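Long-range contacts in ethanolamine utilization protein EutN/carboxysome structural protein Ccml (Halothece sp., PDB 6OWG), which probably forms pentamers that cap the vertices of the carboxysome shell, as CcmL proteins do: residues M3-G8 with G52-V57; L24-F29 with Y40-D45; L56-S61 with D75-A80. All blocks are in the same frame, centred on the assembly; numbering follows the deposited sequence.

Interaction 1: residues M3-G8 with G52-V57; sequences MAKVCG and GEWVLV
Ala4 and Val55 form an antiparallel hydrogen-bonded pair. Ala4 N bonds to Val55 O at 2.9 Å. Val55 N returns a nearly straight bond (174°) to Ala4 O at 2.8 Å. Two more backbone bonds carry the pairing into the turn before strand 54-57. Val6 N meets Glu53 O at 2.9 Å, and Gly52 N meets Val6 O at 2.8 Å. Met3 with Leu56 and Lys5 with Trp54 are the non-hydrogen-bonded pairs. Lys5 CA adds a weak CA-H...O contact to Glu53 O, which already accepts Val6 N.

Lys5 makes a polar side-chain bond. Its CG lies anti to the backbone N (chi1 -170°), and the chain stays extended until it bends at the last torsion. NZ then reaches Gly52 O at 3.0 Å, tilted 28° from the carbonyl plane. On the way, Lys5 CG passes 4.1 Å from CD1 of the Trp54 indole, a ring that also stacks with Tyr93. An alanine here removes the ammonium group and the chain beside the indole, and would probably leave Gly52 O without that mate and the turn less fixed.

The apolar contacts are split between the two faces of the sheet. Ala4 CB lies 3.9 Å from Val57 CG1 and also touches Val55 CG2. Leu27 of strand 24-30 packs on Ala4 as well. Val6 CG2 meets Val55 CG1, the two side chains crossing at about a right angle. On the other face Met3 CG meets Leu56 CD2 at 3.8 Å. There Val42 and Leu24 of a neighbouring subunit pack on Met3 and Leu56.

In chemical terms, Ala4 and Val55 help fill the apolar inside of the barrel, while Met3 and Leu56 present an apolar surface to the next subunit. Lys5 ties down the turn at Gly52, whose positive phi suits glycine.

Interaction 2: residues L24-F29 with Y40-D45; sequences LLLLQF and YEVAAD
Tyr40 meets Leu26 through its ring: CD2 lies 3.6 Å from Leu26 CD1. The ring CG sits between the backbone N and the carbonyl carbon (chi1 76°), which brings the ring beside that methyl. The hydroxyl goes to a neighbouring subunit, where it has weak hydrogen bonds with Met3 N and Ile30 O. The Tyr40 carbonyl O touches the Phe29 ring near CE2.

Glu41 forms a hydrogen-bonded pair with Leu27. Glu41 N bonds to Leu27 O at 2.8 Å, but the bond is bent (138°). Leu27 N returns a much straighter bond to Glu41 O. The Glu41 side chain bends at CG and brings OE1 to the edge of the Phe29 ring, 3.6 Å from CZ. The carboxylate and ring planes are 53° apart. Glu41 CB also lies close to CZ and CE2.

Val42 lies on the same side of the sheet as Tyr40. Its CG2 lies 3.8 Å from Leu26 CD1, and its CG1 lies 3.9 Å from Leu24 CB.

Ala43 pairs with Leu25 through two backbone bonds. Ala43 N reaches Leu25 O at 3.1 Å, and Leu25 N reaches Ala43 O at 3.0 Å. Ala43 CB lies 3.7 Å from Leu27 CD1, inside the barrel. Ala44 lies opposite Leu24 as a non-hydrogen-bonded pair.

Asp45 ends the segment. Leu25 CD1 lies against OD1 and CG of its carboxylate, the side chains crossing at a slant. OD2 is held by a salt bridge to Lys23 and a hydrogen bond to Ala49 N.

The chemistry differs between the faces. Tyr40, Val42, Leu26 and Leu24 face another subunit. Leu27 and Ala43 belong to the apolar interior, and Glu41 on the same side is the polar exception. The ring-edge hydrogens of Phe29 probably give Glu41 OE1 a mildly favourable electrostatic contact in a buried place.

Interaction 3: residues L56-S61 with D75-A80; sequences LVNRGS and DAMVVA
Val79 CG1 lies over one face of the Asn58 carboxamide, 3.7 Å from CG. ND2 lies at this same methyl. Met77 CB lies near the amide plane, beside the OD1 end. The group is placed by a first torsion of 59°, which sets CG between the backbone N and the carbonyl carbon. ND2 also has a weak hydrogen bond to Pro73 O of a neighbouring subunit. The Asp75 carboxylate serves another interface: OD1 bonds to Met1 N of a further subunit.

The backbones are antiparallel. Asn58 N bonds to Met77 O at 3.0 Å. Gly60 N reaches Asp75 O at 2.8 Å, from above the carbonyl plane. At the far end Leu56 N bonds to Ala80 O at 2.8 Å, while Leu56 O accepts Val79 N. Leu56 CB packs on Val79 CG2 at 3.9 Å. On the opposite face Val57 CG2 meets Ala76 CB at 4.2 Å, within the barrel.

Val79 and Ala80 thus both face Leu56. This is a classic beta bulge, set between two neighbouring strands of an OB-fold barrel.

In the fold
Interactions 1 and 3 share Leu56 and Val57, because strand 54-59 lies between strands 2-11 and 76-81; their centres are about 11 Å apart. Interactions 1 and 2 join through strands 2-11 and 24-30. Lys5 N and Gln28 O lie 2.7 Å apart there, a probable hydrogen bond. Strand 39-44 of interaction 2 then meets strand 76-81 of interaction 3. Ala44 O lies 2.8 Å from Val78 N, and Ala44 N lies 3.1 Å from Ala76 O, both probable hydrogen bonds. This closes the five strands into a barrel, consistent with the OB fold of the family. All three contacts also touch neighbouring subunits.

Interaction 1: residues M3-G8 with G52-V57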
# COMPACT_ATOMS: atom_id res chain seq x y z
N MET D 3 -10.81 102.70 42.37
CA MET D 3 -12.02 102.85 43.15
C MET D 3 -12.97 103.78 42.42
O MET D 3 -12.58 104.86 41.96
CB MET D 3 -11.71 103.40 44.54
CG MET D 3 -10.86 102.48 45.39
SD MET D 3 -10.88 102.94 47.13
CE MET D 3 -10.36 104.64 47.03
N ALA D 4 -14.22 103.36 42.30
CA ALA D 4 -15.22 104.14 41.59
C ALA D 4 -16.54 104.07 42.34
O ALA D 4 -16.81 103.12 43.08
CB ALA D 4 -15.39 103.65 40.15
N LYS D 5 -17.35 105.09 42.14
CA LYS D 5 -18.69 105.16 42.70
C LYS D 5 -19.71 104.96 41.59
O LYS D 5 -19.59 105.57 40.52
CB LYS D 5 -18.92 106.51 43.39
CG LYS D 5 -20.19 106.59 44.19
CD LYS D 5 -20.47 108.02 44.61
CE LYS D 5 -21.79 108.15 45.34
NZ LYS D 5 -21.78 107.40 46.63
N VAL D 6 -20.70 104.11 41.83
CA VAL D 6 -21.74 103.83 40.85
C VAL D 6 -22.65 105.05 40.77
O VAL D 6 -23.39 105.35 41.71
CB VAL D 6 -22.53 102.57 41.20
CG1 VAL D 6 -23.47 102.21 40.06
CG2 VAL D 6 -21.61 101.42 41.52
N CYS D 7 -22.59 105.77 39.65
CA CYS D 7 -23.42 106.96 39.50
C CYS D 7 -24.63 106.71 38.62
O CYS D 7 -25.59 107.48 38.66
CB CYS D 7 -22.59 108.12 38.96
SG CYS D 7 -21.45 108.81 40.18
N GLY D 8 -24.62 105.65 37.82
CA GLY D 8 -25.79 105.36 37.03
C GLY D 8 -25.61 104.17 36.12
O GLY D 8 -24.68 103.39 36.26
N GLY D 52 -24.73 104.39 44.01
CA GLY D 52 -24.15 104.89 45.23
C GLY D 52 -23.06 104.02 45.82
O GLY D 52 -22.34 104.48 46.71
N GLU D 53 -22.91 102.79 45.35
CA GLU D 53 -21.95 101.86 45.91
C GLU D 53 -20.54 102.20 45.48
O GLU D 53 -20.31 102.79 44.42
CB GLU D 53 -22.27 100.44 45.48
CG GLU D 53 -23.27 99.72 46.36
CD GLU D 53 -23.42 98.28 45.95
OE1 GLU D 53 -22.49 97.78 45.30
OE2 GLU D 53 -24.46 97.66 46.25
N TRP D 54 -19.58 101.81 46.31
CA TRP D 54 -18.16 101.92 46.00
C TRP D 54 -17.69 100.60 45.43
O TRP D 54 -17.86 99.55 46.06
CB TRP D 54 -17.36 102.29 47.24
CG TRP D 54 -17.40 103.73 47.58
CD1 TRP D 54 -18.41 104.60 47.34
CD2 TRP D 54 -16.37 104.47 48.23
NE1 TRP D 54 -18.08 105.85 47.80
CE2 TRP D 54 -16.82 105.79 48.35
CE3 TRP D 54 -15.10 104.15 48.72
CZ2 TRP D 54 -16.06 106.79 48.94
CZ3 TRP D 54 -14.34 105.14 49.30
CH2 TRP D 54 -14.82 106.45 49.41
N VAL D 55 -17.10 100.64 44.24
CA VAL D 55 -16.69 99.43 43.55
C VAL D 55 -15.23 99.53 43.16
O VAL D 55 -14.66 100.62 43.05
CB VAL D 55 -17.55 99.15 42.30
CG1 VAL D 55 -18.97 98.77 42.69
CG2 VAL D 55 -17.55 100.34 41.36
N LEU D 56 -14.61 98.37 42.98
CA LEU D 56 -13.31 98.27 42.33
C LEU D 56 -13.53 97.88 40.88
O LEU D 56 -14.17 96.87 40.59
CB LEU D 56 -12.40 97.25 43.02
CG LEU D 56 -11.76 97.64 44.34
CD1 LEU D 56 -10.91 96.50 44.82
CD2 LEU D 56 -10.94 98.90 44.21
N VAL D 57 -13.00 98.69 39.97
CA VAL D 57 -13.13 98.45 38.54
C VAL D 57 -11.73 98.29 37.95
O VAL D 57 -10.81 99.05 38.28
CB VAL D 57 -13.95 99.58 37.86
CG1 VAL D 57 -13.39 100.96 38.18
CG2 VAL D 57 -14.03 99.39 36.36

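Interaction 2: residues L24-F29 with Y40-D45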
# COMPACT_ATOMS: atom_id res chain seq x y z
N LEU D 24 -24.29 97.41 32.09
CA LEU D 24 -23.35 98.51 31.93
C LEU D 24 -23.63 99.57 32.98
O LEU D 24 -24.72 100.15 33.02
CB LEU D 24 -23.46 99.11 30.54
CG LEU D 24 -23.35 98.11 29.39
CD1 LEU D 24 -23.93 98.69 28.13
CD2 LEU D 24 -21.91 97.71 29.20
N LEU D 25 -22.64 99.83 33.82
CA LEU D 25 -22.74 100.81 34.89
C LEU D 25 -21.87 102.02 34.58
O LEU D 25 -20.71 101.89 34.17
CB LEU D 25 -22.32 100.21 36.23
CG LEU D 25 -23.29 99.27 36.94
CD1 LEU D 25 -22.76 98.96 38.30
CD2 LEU D 25 -24.66 99.91 37.03
N LEU D 26 -22.43 103.20 34.79
CA LEU D 26 -21.69 104.45 34.70
C LEU D 26 -21.05 104.71 36.06
O LEU D 26 -21.75 104.98 37.04
CB LEU D 26 -22.61 105.60 34.30
CG LEU D 26 -21.89 106.92 34.00
CD1 LEU D 26 -21.36 106.90 32.58
CD2 LEU D 26 -22.83 108.09 34.21
N LEU D 27 -19.73 104.61 36.12
CA LEU D 27 -18.99 104.75 37.36
C LEU D 27 -18.10 105.97 37.30
O LEU D 27 -17.28 106.09 36.39
CB LEU D 27 -18.12 103.52 37.63
CG LEU D 27 -18.65 102.13 37.32
CD1 LEU D 27 -17.48 101.19 37.30
CD2 LEU D 27 -19.64 101.71 38.37
N GLN D 28 -18.25 106.87 38.26
CA GLN D 28 -17.34 108.00 38.41
C GLN D 28 -16.21 107.61 39.35
O GLN D 28 -16.46 107.01 40.40
CB GLN D 28 -18.06 109.23 38.95
CG GLN D 28 -17.26 110.51 38.83
CD GLN D 28 -17.97 111.70 39.41
OE1 GLN D 28 -19.11 111.60 39.86
NE2 GLN D 28 -17.30 112.84 39.41
N PHE D 29 -14.99 107.94 38.98
CA PHE D 29 -13.84 107.59 39.79
C PHE D 29 -13.74 108.49 41.01
O PHE D 29 -14.02 109.68 40.95
CB PHE D 29 -12.56 107.68 38.96
CG PHE D 29 -12.44 106.60 37.93
CD1 PHE D 29 -12.40 105.27 38.31
CD2 PHE D 29 -12.37 106.91 36.59
CE1 PHE D 29 -12.30 104.28 37.36
CE2 PHE D 29 -12.27 105.92 35.64
CZ PHE D 29 -12.23 104.61 36.03
N TYR D 40 -14.71 109.30 34.46
CA TYR D 40 -15.71 108.26 34.56
C TYR D 40 -15.29 107.03 33.77
O TYR D 40 -14.24 107.02 33.11
CB TYR D 40 -17.08 108.75 34.07
CG TYR D 40 -17.18 108.82 32.57
CD1 TYR D 40 -16.52 109.81 31.86
CD2 TYR D 40 -17.93 107.89 31.85
CE1 TYR D 40 -16.59 109.88 30.51
CE2 TYR D 40 -18.01 107.95 30.47
CZ TYR D 40 -17.34 108.95 29.81
OH TYR D 40 -17.40 109.05 28.45
N GLU D 41 -16.13 106.01 33.84
CA GLU D 41 -15.96 104.78 33.08
C GLU D 41 -17.33 104.13 32.93
O GLU D 41 -18.22 104.35 33.74
CB GLU D 41 -14.98 103.82 33.76
CG GLU D 41 -14.33 102.79 32.85
CD GLU D 41 -13.20 103.35 32.01
OE1 GLU D 41 -12.47 104.24 32.49
OE2 GLU D 41 -13.04 102.90 30.85
N VAL D 42 -17.49 103.36 31.86
CA VAL D 42 -18.62 102.46 31.71
C VAL D 42 -18.07 101.04 31.79
O VAL D 42 -17.21 100.66 30.98
CB VAL D 42 -19.38 102.70 30.40
CG1 VAL D 42 -20.52 101.70 30.27
CG2 VAL D 42 -19.92 104.12 30.36
N ALA D 43 -18.54 100.27 32.76
CA ALA D 43 -17.97 98.96 33.04
C ALA D 43 -19.06 97.91 33.10
O ALA D 43 -20.21 98.19 33.45
CB ALA D 43 -17.19 98.97 34.35
N ALA D 44 -18.68 96.68 32.76
CA ALA D 44 -19.52 95.52 33.00
C ALA D 44 -19.61 95.25 34.50
O ALA D 44 -18.68 95.53 35.26
CB ALA D 44 -18.97 94.30 32.28
N ASP D 45 -20.74 94.70 34.92
CA ASP D 45 -21.04 94.50 36.34
C ASP D 45 -21.48 93.06 36.58
O ASP D 45 -22.68 92.77 36.61
CB ASP D 45 -22.10 95.49 36.81
CG ASP D 45 -22.31 95.45 38.30
OD1 ASP D 45 -21.45 95.99 39.02
OD2 ASP D 45 -23.33 94.90 38.74

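Interaction 3: residues L56-S61 with D75-A80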
# COMPACT_ATOMS: atom_id res chain seq x y z
N LEU D 56 -14.61 98.37 42.98
CA LEU D 56 -13.31 98.27 42.33
C LEU D 56 -13.53 97.88 40.88
O LEU D 56 -14.17 96.87 40.59
CB LEU D 56 -12.40 97.25 43.02
CG LEU D 56 -11.76 97.64 44.34
CD1 LEU D 56 -10.91 96.50 44.82
CD2 LEU D 56 -10.94 98.90 44.21
N VAL D 57 -13.00 98.69 39.97
CA VAL D 57 -13.13 98.45 38.54
C VAL D 57 -11.73 98.29 37.95
O VAL D 57 -10.81 99.05 38.28
CB VAL D 57 -13.95 99.58 37.86
CG1 VAL D 57 -13.39 100.96 38.18
CG2 VAL D 57 -14.03 99.39 36.36
N ASN D 58 -11.55 97.27 37.12
CA ASN D 58 -10.29 97.07 36.45
C ASN D 58 -10.36 97.66 35.04
O ASN D 58 -11.39 98.15 34.60
CB ASN D 58 -9.88 95.59 36.46
CG ASN D 58 -10.89 94.67 35.80
OD1 ASN D 58 -11.89 95.09 35.23
ND2 ASN D 58 -10.62 93.38 35.86
N ARG D 59 -9.24 97.59 34.32
CA ARG D 59 -9.15 98.16 33.00
C ARG D 59 -8.45 97.17 32.09
O ARG D 59 -7.63 96.37 32.54
CB ARG D 59 -8.41 99.50 33.02
CG ARG D 59 -8.79 100.45 31.91
CD ARG D 59 -8.16 101.82 32.10
NE ARG D 59 -6.72 101.79 31.88
CZ ARG D 59 -5.95 102.87 31.82
NH1 ARG D 59 -6.48 104.07 31.96
NH2 ARG D 59 -4.65 102.75 31.61
N GLY D 60 -8.79 97.22 30.81
CA GLY D 60 -8.05 96.47 29.82
C GLY D 60 -8.47 95.02 29.67
O GLY D 60 -9.65 94.69 29.79
N SER D 61 -7.50 94.15 29.41
CA SER D 61 -7.76 92.74 29.16
C SER D 61 -8.11 91.96 30.42
O SER D 61 -8.47 90.79 30.32
CB SER D 61 -6.56 92.11 28.47
OG SER D 61 -5.42 92.11 29.31
N ASP D 75 -13.51 96.40 28.17
CA ASP D 75 -12.23 96.88 28.67
C ASP D 75 -12.35 97.45 30.08
O ASP D 75 -11.42 98.11 30.55
CB ASP D 75 -11.64 97.94 27.73
CG ASP D 75 -12.48 99.19 27.66
OD1 ASP D 75 -13.71 99.09 27.79
OD2 ASP D 75 -11.91 100.29 27.47
N ALA D 76 -13.46 97.21 30.76
CA ALA D 76 -13.67 97.66 32.13
C ALA D 76 -14.71 96.76 32.77
O ALA D 76 -15.66 96.35 32.11
CB ALA D 76 -14.12 99.12 32.18
N MET D 77 -14.52 96.45 34.05
CA MET D 77 -15.37 95.50 34.73
C MET D 77 -15.30 95.74 36.23
O MET D 77 -14.20 95.87 36.78
CB MET D 77 -14.95 94.06 34.41
CG MET D 77 -15.68 93.01 35.19
SD MET D 77 -15.51 91.38 34.46
CE MET D 77 -13.92 90.89 35.11
N VAL D 78 -16.45 95.81 36.88
CA VAL D 78 -16.50 95.82 38.34
C VAL D 78 -16.10 94.44 38.84
O VAL D 78 -16.76 93.44 38.54
CB VAL D 78 -17.89 96.22 38.84
CG1 VAL D 78 -18.00 95.97 40.33
CG2 VAL D 78 -18.16 97.68 38.53
N VAL D 79 -15.01 94.38 39.60
CA VAL D 79 -14.54 93.11 40.14
C VAL D 79 -14.92 92.90 41.59
O VAL D 79 -14.96 91.75 42.06
CB VAL D 79 -13.01 92.97 39.97
CG1 VAL D 79 -12.66 92.88 38.51
CG2 VAL D 79 -12.28 94.12 40.62
N ALA D 80 -15.21 93.97 42.33
CA ALA D 80 -15.50 93.87 43.74
C ALA D 80 -16.36 95.05 44.15
O ALA D 80 -16.21 96.15 43.62
CB ALA D 80 -14.22 93.84 44.58